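Local coordinates for phosphate-binding protein PstS 2 (Streptococcus pneumoniae, PDB 4H1X) that probably serves as the solute-binding lipoprotein of the PstSACB ABC transporter, capturing phosphate outside the cell membrane for import, at residues E12-E17 with A48-T54; R23-E28 with K40-T44; N107-S111 with K220-H224; F139-K143 with D225-D230. All coordinates share one frame; numbering follows the deposited sequence.

Contact 1 (E12-E17 with A48-T54)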
loop_
_atom_site.group_PDB
_atom_site.type_symbol
_atom_site.label_atom_id
_atom_site.label_comp_id
_atom_site.label_asym_id
_atom_site.label_seq_id
_atom_site.Cartn_x
_atom_site.Cartn_y
_atom_site.Cartn_z
ATOM N N GLU A 12 -15.848 -3.471 18.172
ATOM C CA GLU A 12 -16.489 -2.811 17.033
ATOM C C GLU A 12 -15.470 -2.799 15.893
ATOM O O GLU A 12 -14.518 -2.013 15.912
ATOM C CB GLU A 12 -16.988 -1.401 17.399
ATOM C CG GLU A 12 -17.854 -0.753 16.324
ATOM C CD GLU A 12 -18.031 0.757 16.386
ATOM O OE1 GLU A 12 -17.860 1.347 17.478
ATOM O OE2 GLU A 12 -18.377 1.348 15.336
ATOM N N VAL A 13 -15.623 -3.728 14.945
ATOM C CA VAL A 13 -14.694 -3.844 13.827
ATOM C C VAL A 13 -15.015 -2.755 12.791
ATOM O O VAL A 13 -16.149 -2.655 12.315
ATOM C CB VAL A 13 -14.753 -5.272 13.207
ATOM C CG1 VAL A 13 -13.851 -5.389 11.987
ATOM C CG2 VAL A 13 -14.397 -6.348 14.263
ATOM N N ILE A 14 -14.027 -1.942 12.462
ATOM C CA ILE A 14 -14.162 -0.908 11.430
ATOM C C ILE A 14 -13.505 -1.439 10.170
ATOM O O ILE A 14 -12.297 -1.664 10.178
ATOM C CB ILE A 14 -13.544 0.476 11.843
ATOM C CG1 ILE A 14 -13.991 0.980 13.256
ATOM C CG2 ILE A 14 -13.763 1.544 10.740
ATOM C CD1 ILE A 14 -15.451 1.068 13.524
ATOM N N SER A 15 -14.283 -1.640 9.103
ATOM C CA SER A 15 -13.737 -2.103 7.825
ATOM C C SER A 15 -13.689 -0.950 6.825
ATOM O O SER A 15 -14.499 -0.020 6.911
ATOM C CB SER A 15 -14.601 -3.231 7.263
ATOM O OG SER A 15 -14.255 -3.519 5.918
ATOM N N ARG A 16 -12.765 -1.016 5.849
ATOM C CA ARG A 16 -12.788 -0.047 4.770
ATOM C C ARG A 16 -13.878 -0.487 3.774
ATOM O O ARG A 16 -14.369 -1.614 3.867
ATOM C CB ARG A 16 -11.396 0.098 4.116
ATOM C CG ARG A 16 -10.496 1.062 4.899
ATOM C CD ARG A 16 -10.970 2.540 4.851
ATOM N NE ARG A 16 -11.107 3.014 3.472
ATOM C CZ ARG A 16 -10.089 3.397 2.711
ATOM N NH1 ARG A 16 -8.859 3.446 3.211
ATOM N NH2 ARG A 16 -10.289 3.733 1.448
ATOM N N GLU A 17 -14.311 0.418 2.879
ATOM C CA GLU A 17 -15.366 0.115 1.909
ATOM C C GLU A 17 -14.925 -0.948 0.904
ATOM O O GLU A 17 -13.737 -1.139 0.692
ATOM C CB GLU A 17 -15.815 1.401 1.175
ATOM C CG GLU A 17 -14.875 1.903 0.084
ATOM C CD GLU A 17 -13.585 2.566 0.526
ATOM O OE1 GLU A 17 -13.320 2.629 1.749
ATOM O OE2 GLU A 17 -12.825 3.010 -0.364
ATOM N N ALA A 48 -19.057 -5.904 10.921
ATOM C CA ALA A 48 -18.182 -4.739 10.741
ATOM C C ALA A 48 -18.894 -3.562 10.091
ATOM O O ALA A 48 -19.677 -3.731 9.156
ATOM C CB ALA A 48 -16.949 -5.109 9.922
ATOM N N VAL A 49 -18.663 -2.363 10.627
ATOM C CA VAL A 49 -19.225 -1.143 10.024
ATOM C C VAL A 49 -18.186 -0.620 9.037
ATOM O O VAL A 49 -16.998 -0.937 9.146
ATOM C CB VAL A 49 -19.690 -0.074 11.048
ATOM C CG1 VAL A 49 -20.833 -0.614 11.915
ATOM C CG2 VAL A 49 -18.513 0.406 11.917
ATOM N N ILE A 50 -18.615 0.197 8.093
ATOM C CA ILE A 50 -17.736 0.678 7.022
ATOM C C ILE A 50 -17.369 2.147 7.161
ATOM O O ILE A 50 -18.243 3.000 7.422
ATOM C CB ILE A 50 -18.472 0.444 5.662
ATOM C CG1 ILE A 50 -18.962 -1.022 5.490
ATOM C CG2 ILE A 50 -17.660 0.960 4.458
ATOM C CD1 ILE A 50 -17.855 -2.168 5.547
ATOM N N GLN A 51 -16.094 2.441 6.853
ATOM C CA GLN A 51 -15.551 3.795 6.738
ATOM C C GLN A 51 -14.929 3.897 5.323
ATOM O O GLN A 51 -14.297 2.956 4.847
ATOM C CB GLN A 51 -14.608 4.156 7.878
ATOM C CG GLN A 51 -15.401 4.504 9.160
ATOM C CD GLN A 51 -16.121 5.841 9.089
ATOM O OE1 GLN A 51 -15.819 6.740 8.274
ATOM N NE2 GLN A 51 -17.064 6.016 9.973
ATOM N N ASN A 52 -15.179 5.025 4.656
ATOM C CA ASN A 52 -14.808 5.264 3.256
ATOM C C ASN A 52 -13.388 5.803 3.047
ATOM O O ASN A 52 -12.966 5.967 1.887
ATOM C CB ASN A 52 -15.807 6.245 2.638
ATOM C CG ASN A 52 -15.911 7.533 3.405
ATOM O OD1 ASN A 52 -16.427 7.565 4.522
ATOM N ND2 ASN A 52 -15.364 8.604 2.854
ATOM N N SER A 53 -12.650 6.102 4.130
ATOM C CA SER A 53 -11.294 6.660 3.999
ATOM C C SER A 53 -10.451 6.423 5.237
ATOM O O SER A 53 -10.995 6.083 6.292
ATOM C CB SER A 53 -11.372 8.170 3.764
ATOM O OG SER A 53 -12.005 8.804 4.867
ATOM N N THR A 54 -9.139 6.742 5.127
ATOM C CA THR A 54 -8.196 6.689 6.241
ATOM C C THR A 54 -8.691 7.623 7.362
ATOM O O THR A 54 -8.707 7.198 8.521
ATOM C CB THR A 54 -6.788 7.072 5.759
ATOM O OG1 THR A 54 -6.476 6.316 4.598
ATOM C CG2 THR A 54 -5.741 6.826 6.816
#
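Ala48 opens the pairing by setting its CB 3.7 Å from Val13 CG1, while its CA-H leans on Val13 O. The same carbonyl takes the N-H of Val49, and Val49 O in turn receives Ser15 N at 2.8 Å with a nearly straight N-H...O angle of 171°. On the side-chain level Val49 CG2 lies 3.5 Å from Ile14 CD1. Ile50 points to the other face, where Ser15 also lies: its CD1 covers Ser15 CB and its CG2 rests against Glu17 CA. Gln51 N closes the next bond, 2.9 Å to Ser15 O, and its CG runs beside Ile14 CG2, both pointing the same way. Beyond it, the chain of Asn52 and Ser53 passes under the Arg16 guanidinium, with Ser53 CA 3.6 Å from the plane and over its centre. Arg16 reaches this place because its chain bends at chi2 and chi3 (-68° and -56°). Its NE and NH2 hold the Glu17 carboxylate side-on, Arg16 NE to Glu17 OE1 measuring 2.8 Å, and NH2 also bonds a citrate, probably from crystallisation. Ser53 OG caps Gly56 N, starting helix 54-63. The parallel pairing of 12-16 with 49-51, the latter leading through the Ser53 N-cap into helix 54-63, fits the alpha/beta lobe of a periplasmic binding protein; the citrate on Arg16 may mark a pocket near these strand ends.

Contact 2 (R23-E28 with K40-T44)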
loop_
_atom_site.group_PDB
_atom_site.type_symbol
_atom_site.label_atom_id
_atom_site.label_comp_id
_atom_site.label_asym_id
_atom_site.label_seq_id
_atom_site.Cartn_x
_atom_site.Cartn_y
_atom_site.Cartn_z
ATOM N N ARG A 23 -8.115 -2.295 2.033
ATOM C CA ARG A 23 -8.913 -3.453 2.462
ATOM C C ARG A 23 -8.411 -4.727 1.761
ATOM O O ARG A 23 -8.257 -5.756 2.405
ATOM C CB ARG A 23 -10.395 -3.236 2.160
ATOM C CG ARG A 23 -11.237 -4.482 2.499
ATOM C CD ARG A 23 -12.710 -4.150 2.443
ATOM N NE ARG A 23 -13.549 -5.346 2.596
ATOM C CZ ARG A 23 -14.859 -5.316 2.827
ATOM N NH1 ARG A 23 -15.496 -4.156 2.934
ATOM N NH2 ARG A 23 -15.541 -6.448 2.957
ATOM N N GLY A 24 -8.171 -4.628 0.462
ATOM C CA GLY A 24 -7.688 -5.750 -0.341
ATOM C C GLY A 24 -6.384 -6.288 0.212
ATOM O O GLY A 24 -6.239 -7.493 0.400
ATOM N N ALA A 25 -5.449 -5.386 0.508
ATOM C CA ALA A 25 -4.139 -5.759 1.051
ATOM C C ALA A 25 -4.277 -6.387 2.436
ATOM O O ALA A 25 -3.744 -7.478 2.679
ATOM C CB ALA A 25 -3.254 -4.539 1.124
ATOM N N PHE A 26 -4.994 -5.704 3.344
ATOM C CA PHE A 26 -5.203 -6.181 4.709
ATOM C C PHE A 26 -5.804 -7.585 4.730
ATOM O O PHE A 26 -5.267 -8.463 5.391
ATOM C CB PHE A 26 -6.103 -5.213 5.506
ATOM C CG PHE A 26 -6.322 -5.682 6.928
ATOM C CD1 PHE A 26 -5.353 -5.470 7.907
ATOM C CD2 PHE A 26 -7.490 -6.355 7.286
ATOM C CE1 PHE A 26 -5.557 -5.904 9.230
ATOM C CE2 PHE A 26 -7.684 -6.808 8.601
ATOM C CZ PHE A 26 -6.707 -6.597 9.559
ATOM N N THR A 27 -6.915 -7.792 4.019
ATOM C CA THR A 27 -7.591 -9.084 4.014
ATOM C C THR A 27 -6.722 -10.171 3.353
ATOM O O THR A 27 -6.749 -11.306 3.816
ATOM C CB THR A 27 -8.979 -8.988 3.373
ATOM O OG1 THR A 27 -8.842 -8.562 2.024
ATOM C CG2 THR A 27 -9.934 -8.049 4.159
ATOM N N GLU A 28 -5.935 -9.821 2.318
ATOM C CA GLU A 28 -5.026 -10.799 1.691
ATOM C C GLU A 28 -3.904 -11.211 2.682
ATOM O O GLU A 28 -3.683 -12.403 2.907
ATOM C CB GLU A 28 -4.420 -10.239 0.390
ATOM C CG GLU A 28 -3.432 -11.170 -0.309
ATOM C CD GLU A 28 -3.941 -12.557 -0.658
ATOM O OE1 GLU A 28 -5.058 -12.665 -1.219
ATOM O OE2 GLU A 28 -3.211 -13.537 -0.383
ATOM N N LYS A 40 -12.645 -15.655 -5.032
ATOM C CA LYS A 40 -12.148 -15.177 -3.737
ATOM C C LYS A 40 -13.303 -14.813 -2.794
ATOM O O LYS A 40 -14.223 -14.097 -3.203
ATOM C CB LYS A 40 -11.218 -13.957 -3.924
ATOM C CG LYS A 40 -9.869 -14.273 -4.576
ATOM C CD LYS A 40 -8.718 -14.133 -3.589
ATOM C CE LYS A 40 -7.374 -14.406 -4.222
ATOM N NZ LYS A 40 -6.431 -15.021 -3.249
ATOM N N ILE A 41 -13.249 -15.314 -1.538
ATOM C CA ILE A 41 -14.252 -15.024 -0.510
ATOM C C ILE A 41 -13.613 -14.150 0.578
ATOM O O ILE A 41 -12.605 -14.541 1.171
ATOM C CB ILE A 41 -14.954 -16.285 0.080
ATOM C CG1 ILE A 41 -13.953 -17.384 0.531
ATOM C CG2 ILE A 41 -15.998 -16.833 -0.900
ATOM C CD1 ILE A 41 -14.382 -18.204 1.772
ATOM N N ASP A 42 -14.186 -12.945 0.807
ATOM C CA ASP A 42 -13.732 -11.992 1.827
ATOM C C ASP A 42 -14.471 -12.336 3.113
ATOM O O ASP A 42 -15.676 -12.077 3.219
ATOM C CB ASP A 42 -13.987 -10.531 1.394
ATOM C CG ASP A 42 -13.451 -9.462 2.343
ATOM O OD1 ASP A 42 -13.117 -9.802 3.503
ATOM O OD2 ASP A 42 -13.387 -8.276 1.931
ATOM N N ASN A 43 -13.755 -12.899 4.099
ATOM C CA ASN A 43 -14.384 -13.318 5.350
ATOM C C ASN A 43 -14.463 -12.195 6.413
ATOM O O ASN A 43 -14.686 -12.497 7.593
ATOM C CB ASN A 43 -13.689 -14.557 5.915
ATOM C CG ASN A 43 -13.904 -15.772 5.054
ATOM O OD1 ASN A 43 -12.975 -16.277 4.414
ATOM N ND2 ASN A 43 -15.147 -16.215 4.949
ATOM N N THR A 44 -14.348 -10.914 5.997
ATOM C CA THR A 44 -14.475 -9.769 6.920
ATOM C C THR A 44 -15.772 -9.920 7.713
ATOM O O THR A 44 -16.825 -10.174 7.112
ATOM C CB THR A 44 -14.462 -8.425 6.163
ATOM O OG1 THR A 44 -13.186 -8.208 5.551
ATOM C CG2 THR A 44 -14.805 -7.243 7.066
HETATM O O HOH W 1 -11.087 -7.960 0.579
#
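Arg23 lays the NE/NH2 edge of its guanidinium against Asp42, and both nitrogens converge on one oxygen: Arg23 NE to Asp42 OD2 and Arg23 NH2 to Asp42 OD2 are each 3.0 Å. The grip is side-on yet not coplanar, since the guanidinium and carboxylate planes stand 81° apart; NE meets OD2 on its syn side, whereas NH2 comes from above the carboxylate plane. An extended chain, with CG anti to the backbone N (chi1 175°), carries the group from the helix to the strand. The other guanidinium nitrogen, NH1, bonds Arg16 O, so the arginine ties the helix to strand 12-16 as well. Water 1 adds a third donor to Asp42 OD2 and also donates to Thr27 OG1, 2.7 Å from each. Thr27 OG1 itself gives its proton to Arg23 O, which turns CG2 to the Asx turn, Thr27 CG2 lying 3.5 Å from Thr44 OG1. The second carboxylate oxygen is held within its own segment: Thr44 OG1 lies 2.6 Å from Asp42 OD1, and Thr44 N donates to the same atom from the same face. With both oxygens gripped, the rotation of the carboxylate is fixed. Farther along, Lys40 NZ makes a weak salt bridge of 3.4 Å to Glu28 OE1, and this lysine is poorly ordered. The bond from Thr44 N to Asp42 OD1 defines an Asx turn at the C-terminal end of strand 40-42, where the chain leaves the two-stranded hairpin 33-35/40-42 beside helix 21-30.

Contact 3 (N107-S111 with K220-H224); sequences NIVWS and KSLTH
Trp110 and Thr223 exchange two backbone hydrogen bonds, Thr223 N to Trp110 O at 2.9 Å (N-H...O angle 173°) and Trp110 N to Thr223 O at 3.0 Å, which makes them an antiparallel hydrogen-bonded pair. Two waters extend this link. Water 2 joins Trp110 O and Thr223 OG1, and water 3 joins the same hydroxyl to Trp110 NE1, weakly on the indole side. Above these bonds the indole folds back over the threonine, its CG lying between the backbone N and the carbonyl carbon (chi1 65°). Thr223 CB consequently sits over one ring face, a CH-pi contact of 4.1 Å to the centroid of the five-membered ring, and Thr223 CG2 comes to 3.6 Å from Trp110 CZ2. Val109 and His224 form the following non-hydrogen-bonded pair on the other face, where Val109 CG1 packs on His224 CB at 3.7 Å. Farther out, Leu222 spreads its two methyls, CD1 meeting Val109 CG2 and CD2 lying against Ser111 CB. Asn107 OD1 approaches the edge of the imidazole, while its ND2 bonds Arg212 O. Strand 103-110 also pairs antiparallel with strand 207-210 on its other edge, and helix 193-202 packs on the Val109 and Leu222 side.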
loop_
_atom_site.group_PDB
_atom_site.type_symbol
_atom_site.label_atom_id
_atom_site.label_comp_id
_atom_site.label_asym_id
_atom_site.label_seq_id
_atom_site.Cartn_x
_atom_site.Cartn_y
_atom_site.Cartn_z
ATOM N N ASN A 107 5.341 -1.768 -6.276
ATOM C CA ASN A 107 6.229 -2.072 -7.380
ATOM C C ASN A 107 5.829 -1.343 -8.646
ATOM O O ASN A 107 4.640 -1.206 -8.952
ATOM C CB ASN A 107 6.201 -3.584 -7.674
ATOM C CG ASN A 107 6.950 -4.396 -6.656
ATOM O OD1 ASN A 107 8.051 -4.041 -6.238
ATOM N ND2 ASN A 107 6.370 -5.491 -6.229
ATOM N N ILE A 108 6.843 -0.960 -9.400
ATOM C CA ILE A 108 6.746 -0.503 -10.782
ATOM C C ILE A 108 7.369 -1.636 -11.613
ATOM O O ILE A 108 8.289 -2.335 -11.136
ATOM C CB ILE A 108 7.393 0.873 -11.057
ATOM C CG1 ILE A 108 8.911 0.876 -10.695
ATOM C CG2 ILE A 108 6.601 1.978 -10.359
ATOM C CD1 ILE A 108 9.688 2.017 -11.195
ATOM N N VAL A 109 6.815 -1.884 -12.796
ATOM C CA VAL A 109 7.281 -2.956 -13.660
ATOM C C VAL A 109 7.478 -2.384 -15.055
ATOM O O VAL A 109 6.741 -1.487 -15.450
ATOM C CB VAL A 109 6.353 -4.204 -13.682
ATOM C CG1 VAL A 109 6.106 -4.746 -12.275
ATOM C CG2 VAL A 109 5.020 -3.909 -14.360
ATOM N N TRP A 110 8.457 -2.913 -15.778
ATOM C CA TRP A 110 8.721 -2.503 -17.157
ATOM C C TRP A 110 9.342 -3.673 -17.919
ATOM O O TRP A 110 9.765 -4.667 -17.300
ATOM C CB TRP A 110 9.632 -1.259 -17.204
ATOM C CG TRP A 110 11.017 -1.481 -16.683
ATOM C CD1 TRP A 110 12.114 -1.872 -17.396
ATOM C CD2 TRP A 110 11.471 -1.212 -15.359
ATOM N NE1 TRP A 110 13.229 -1.860 -16.593
ATOM C CE2 TRP A 110 12.866 -1.448 -15.337
ATOM C CE3 TRP A 110 10.836 -0.780 -14.184
ATOM C CZ2 TRP A 110 13.636 -1.295 -14.170
ATOM C CZ3 TRP A 110 11.597 -0.636 -13.027
ATOM C CH2 TRP A 110 12.975 -0.902 -13.025
ATOM N N SER A 111 9.418 -3.541 -19.252
ATOM C CA SER A 111 10.017 -4.568 -20.088
ATOM C C SER A 111 11.123 -3.935 -20.920
ATOM O O SER A 111 11.433 -2.741 -20.745
ATOM C CB SER A 111 8.949 -5.148 -21.004
ATOM O OG SER A 111 8.568 -4.155 -21.947
ATOM N N LYS A 220 7.753 -13.023 -15.837
ATOM C CA LYS A 220 8.429 -13.428 -17.075
ATOM C C LYS A 220 8.513 -12.259 -18.060
ATOM O O LYS A 220 7.494 -11.643 -18.360
ATOM C CB LYS A 220 7.724 -14.636 -17.722
ATOM C CG LYS A 220 8.660 -15.496 -18.564
ATOM C CD LYS A 220 7.937 -16.704 -19.153
ATOM C CE LYS A 220 8.800 -17.459 -20.139
ATOM N NZ LYS A 220 8.199 -18.764 -20.524
ATOM N N SER A 221 9.741 -11.930 -18.504
ATOM C CA SER A 221 10.079 -10.851 -19.456
ATOM C C SER A 221 10.061 -9.462 -18.799
ATOM O O SER A 221 10.319 -8.485 -19.490
ATOM C CB SER A 221 9.139 -10.846 -20.669
ATOM O OG SER A 221 7.875 -10.264 -20.374
ATOM N N LEU A 222 9.750 -9.363 -17.492
ATOM C CA LEU A 222 9.690 -8.062 -16.834
ATOM C C LEU A 222 10.733 -7.872 -15.764
ATOM O O LEU A 222 11.213 -8.844 -15.161
ATOM C CB LEU A 222 8.310 -7.815 -16.161
ATOM C CG LEU A 222 7.070 -7.909 -17.042
ATOM C CD1 LEU A 222 5.827 -7.496 -16.259
ATOM C CD2 LEU A 222 7.221 -7.088 -18.302
ATOM N N THR A 223 10.996 -6.590 -15.459
ATOM C CA THR A 223 11.791 -6.167 -14.308
ATOM C C THR A 223 10.803 -5.469 -13.365
ATOM O O THR A 223 9.913 -4.757 -13.848
ATOM C CB THR A 223 12.955 -5.246 -14.729
ATOM O OG1 THR A 223 13.757 -5.917 -15.703
ATOM C CG2 THR A 223 13.835 -4.836 -13.541
ATOM N N HIS A 224 10.870 -5.758 -12.067
ATOM C CA HIS A 224 10.041 -5.073 -11.071
ATOM C C HIS A 224 10.975 -4.402 -10.087
ATOM O O HIS A 224 12.106 -4.864 -9.867
ATOM C CB HIS A 224 9.037 -5.996 -10.359
ATOM C CG HIS A 224 9.677 -6.986 -9.444
ATOM N ND1 HIS A 224 10.055 -8.244 -9.891
ATOM C CD2 HIS A 224 9.986 -6.879 -8.133
ATOM C CE1 HIS A 224 10.563 -8.860 -8.838
ATOM N NE2 HIS A 224 10.557 -8.075 -7.763
HETATM O O HOH W 2 12.666 -5.668 -18.110
HETATM O O HOH W 3 15.414 -4.287 -17.077
#

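Contact 4 (F139-K143 with D225-D230); sequences FIEAK and DAIALD
Backbone hydrogen bonding between Ile140 and Leu229 holds this contact: Leu229 N to Ile140 O is 2.8 Å and Ile140 N to Leu229 O is 3.1 Å. They make a single antiparallel bridge, so an otherwise irregular loop borrows the strand edge for one residue pair. Ala228 CA adds a C-H...O approach to Ile140 O.

Water-mediated bonds continue the link past the bridge. Water 4 donates to Glu141 OE1 and Ile227 O, while water 5 donates to Glu141 OE2 and Ala226 O and accepts from Ala142 N. The glutamate doubles back through its chi2 bend (53°), which lets Glu141 OE2 also accept Lys143 N, 3.1 Å away, on its anti lone pair. Both carboxylate oxygens are thus engaged close to the main chain.

Apolar contacts lie on both sides of the bridge. Phe139 CB meets Ala228 CB at 3.9 Å, and Ala142 CB rests 4.0 Å from Leu229 CG.

Charge pairing is slight: Lys143 NZ stands 3.7 Å from Asp225 OD1, a long salt bridge, and Asp225 OD2 bonds His126. The other carboxylate, that of Asp230, meets the edge of the Phe139 ring, with Phe139 CE1 3.5 Å from Asp230 OD1 and ring and carboxylate planes 62° apart; Asp230 OD2 is in a salt bridge with Arg104.

Ile227 and Ala228 both face Phe106, a classic beta bulge where strand 223-236 turns a corner beside strand 103-110. Helix 164-180 covers Ile227 and Ala228, helix 92-96 packs on Ile140 and Leu229, and helix 128-136 touches Phe139, Glu141 and Lys143.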
loop_
_atom_site.group_PDB
_atom_site.type_symbol
_atom_site.label_atom_id
_atom_site.label_comp_id
_atom_site.label_asym_id
_atom_site.label_seq_id
_atom_site.Cartn_x
_atom_site.Cartn_y
_atom_site.Cartn_z
ATOM N N PHE A 139 5.380 7.335 2.917
ATOM C CA PHE A 139 5.654 5.926 2.629
ATOM C C PHE A 139 7.079 5.625 3.085
ATOM O O PHE A 139 7.849 6.546 3.358
ATOM C CB PHE A 139 5.476 5.611 1.135
ATOM C CG PHE A 139 4.034 5.696 0.709
ATOM C CD1 PHE A 139 3.157 4.641 0.953
ATOM C CD2 PHE A 139 3.553 6.826 0.056
ATOM C CE1 PHE A 139 1.807 4.736 0.592
ATOM C CE2 PHE A 139 2.211 6.919 -0.316
ATOM C CZ PHE A 139 1.349 5.867 -0.057
ATOM N N ILE A 140 7.435 4.348 3.161
ATOM C CA ILE A 140 8.786 3.964 3.563
ATOM C C ILE A 140 9.656 3.673 2.319
ATOM O O ILE A 140 9.219 2.977 1.401
ATOM C CB ILE A 140 8.698 2.775 4.538
ATOM C CG1 ILE A 140 8.071 3.263 5.872
ATOM C CG2 ILE A 140 10.070 2.126 4.759
ATOM C CD1 ILE A 140 7.327 2.229 6.670
ATOM N N GLU A 141 10.872 4.251 2.304
ATOM C CA GLU A 141 11.852 4.106 1.226
ATOM C C GLU A 141 12.726 2.865 1.497
ATOM O O GLU A 141 13.521 2.862 2.438
ATOM C CB GLU A 141 12.679 5.413 1.105
ATOM C CG GLU A 141 13.731 5.428 0.007
ATOM C CD GLU A 141 13.194 5.056 -1.361
ATOM O OE1 GLU A 141 12.507 5.895 -1.992
ATOM O OE2 GLU A 141 13.426 3.900 -1.779
ATOM N N ALA A 142 12.567 1.817 0.665
ATOM C CA ALA A 142 13.314 0.547 0.769
ATOM C C ALA A 142 14.776 0.680 0.316
ATOM O O ALA A 142 15.648 -0.022 0.840
ATOM C CB ALA A 142 12.626 -0.532 -0.056
ATOM N N LYS A 143 15.037 1.555 -0.671
ATOM C CA LYS A 143 16.384 1.742 -1.205
ATOM C C LYS A 143 17.256 2.544 -0.248
ATOM O O LYS A 143 16.800 3.514 0.371
ATOM C CB LYS A 143 16.352 2.410 -2.591
ATOM C CG LYS A 143 15.557 1.636 -3.647
ATOM C CD LYS A 143 16.322 0.440 -4.226
ATOM C CE LYS A 143 15.408 -0.704 -4.600
ATOM N NZ LYS A 143 16.126 -1.763 -5.356
ATOM N N ASP A 225 10.510 -3.311 -9.508
ATOM C CA ASP A 225 11.298 -2.511 -8.595
ATOM C C ASP A 225 10.387 -1.891 -7.533
ATOM O O ASP A 225 9.391 -1.253 -7.882
ATOM C CB ASP A 225 11.983 -1.426 -9.436
ATOM C CG ASP A 225 12.685 -0.358 -8.649
ATOM O OD1 ASP A 225 13.604 -0.705 -7.871
ATOM O OD2 ASP A 225 12.338 0.830 -8.832
ATOM N N ALA A 226 10.712 -2.085 -6.243
ATOM C CA ALA A 226 9.869 -1.505 -5.180
ATOM C C ALA A 226 10.247 -0.038 -4.953
ATOM O O ALA A 226 11.339 0.251 -4.455
ATOM C CB ALA A 226 10.002 -2.308 -3.891
ATOM N N ILE A 227 9.351 0.881 -5.326
ATOM C CA ILE A 227 9.563 2.327 -5.170
ATOM C C ILE A 227 9.158 2.774 -3.757
ATOM O O ILE A 227 9.527 3.855 -3.330
ATOM C CB ILE A 227 8.838 3.157 -6.258
ATOM C CG1 ILE A 227 7.303 3.026 -6.181
ATOM C CG2 ILE A 227 9.385 2.819 -7.637
ATOM C CD1 ILE A 227 6.462 4.115 -6.996
ATOM N N ALA A 228 8.402 1.951 -3.044
ATOM C CA ALA A 228 7.955 2.262 -1.687
ATOM C C ALA A 228 7.460 1.019 -0.991
ATOM O O ALA A 228 7.036 0.057 -1.653
ATOM C CB ALA A 228 6.823 3.293 -1.722
ATOM N N LEU A 229 7.463 1.064 0.344
ATOM C CA LEU A 229 6.861 0.035 1.185
ATOM C C LEU A 229 5.708 0.682 1.897
ATOM O O LEU A 229 5.835 1.796 2.429
ATOM C CB LEU A 229 7.848 -0.599 2.176
ATOM C CG LEU A 229 9.073 -1.290 1.579
ATOM C CD1 LEU A 229 9.942 -1.841 2.694
ATOM C CD2 LEU A 229 8.675 -2.402 0.624
ATOM N N ASP A 230 4.561 0.033 1.831
ATOM C CA ASP A 230 3.363 0.556 2.446
ATOM C C ASP A 230 3.007 -0.325 3.616
ATOM O O ASP A 230 2.591 -1.461 3.410
ATOM C CB ASP A 230 2.218 0.611 1.416
ATOM C CG ASP A 230 0.891 1.071 1.994
ATOM O OD1 ASP A 230 0.872 2.117 2.706
ATOM O OD2 ASP A 230 -0.123 0.375 1.769
HETATM O O HOH W 4 11.452 5.194 -4.386
HETATM O O HOH W 5 11.713 1.846 -2.082
#

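Overall arrangement
Contacts 1 and 2 adjoin, with centres 13 Å apart, and are joined by Arg23 NH1, probably hydrogen-bonded to Arg16 O at 2.9 Å; contact 2 falls within the chain between the strands of contact 1. Contacts 3 and 4 share strand 223-236 and meet where Ile108 O lies 2.9 Å from Asp225 N, their centres 16 Å apart and their segments alternating along the sequence. Contacts 1 and 3 lie on opposite sides of the chain's centre, 33 Å between centres, while contact 4 is more central, with nearest atoms about 6 Å from contact 2. The bound citrate touches Arg16 of contact 1, which may mark a ligand pocket.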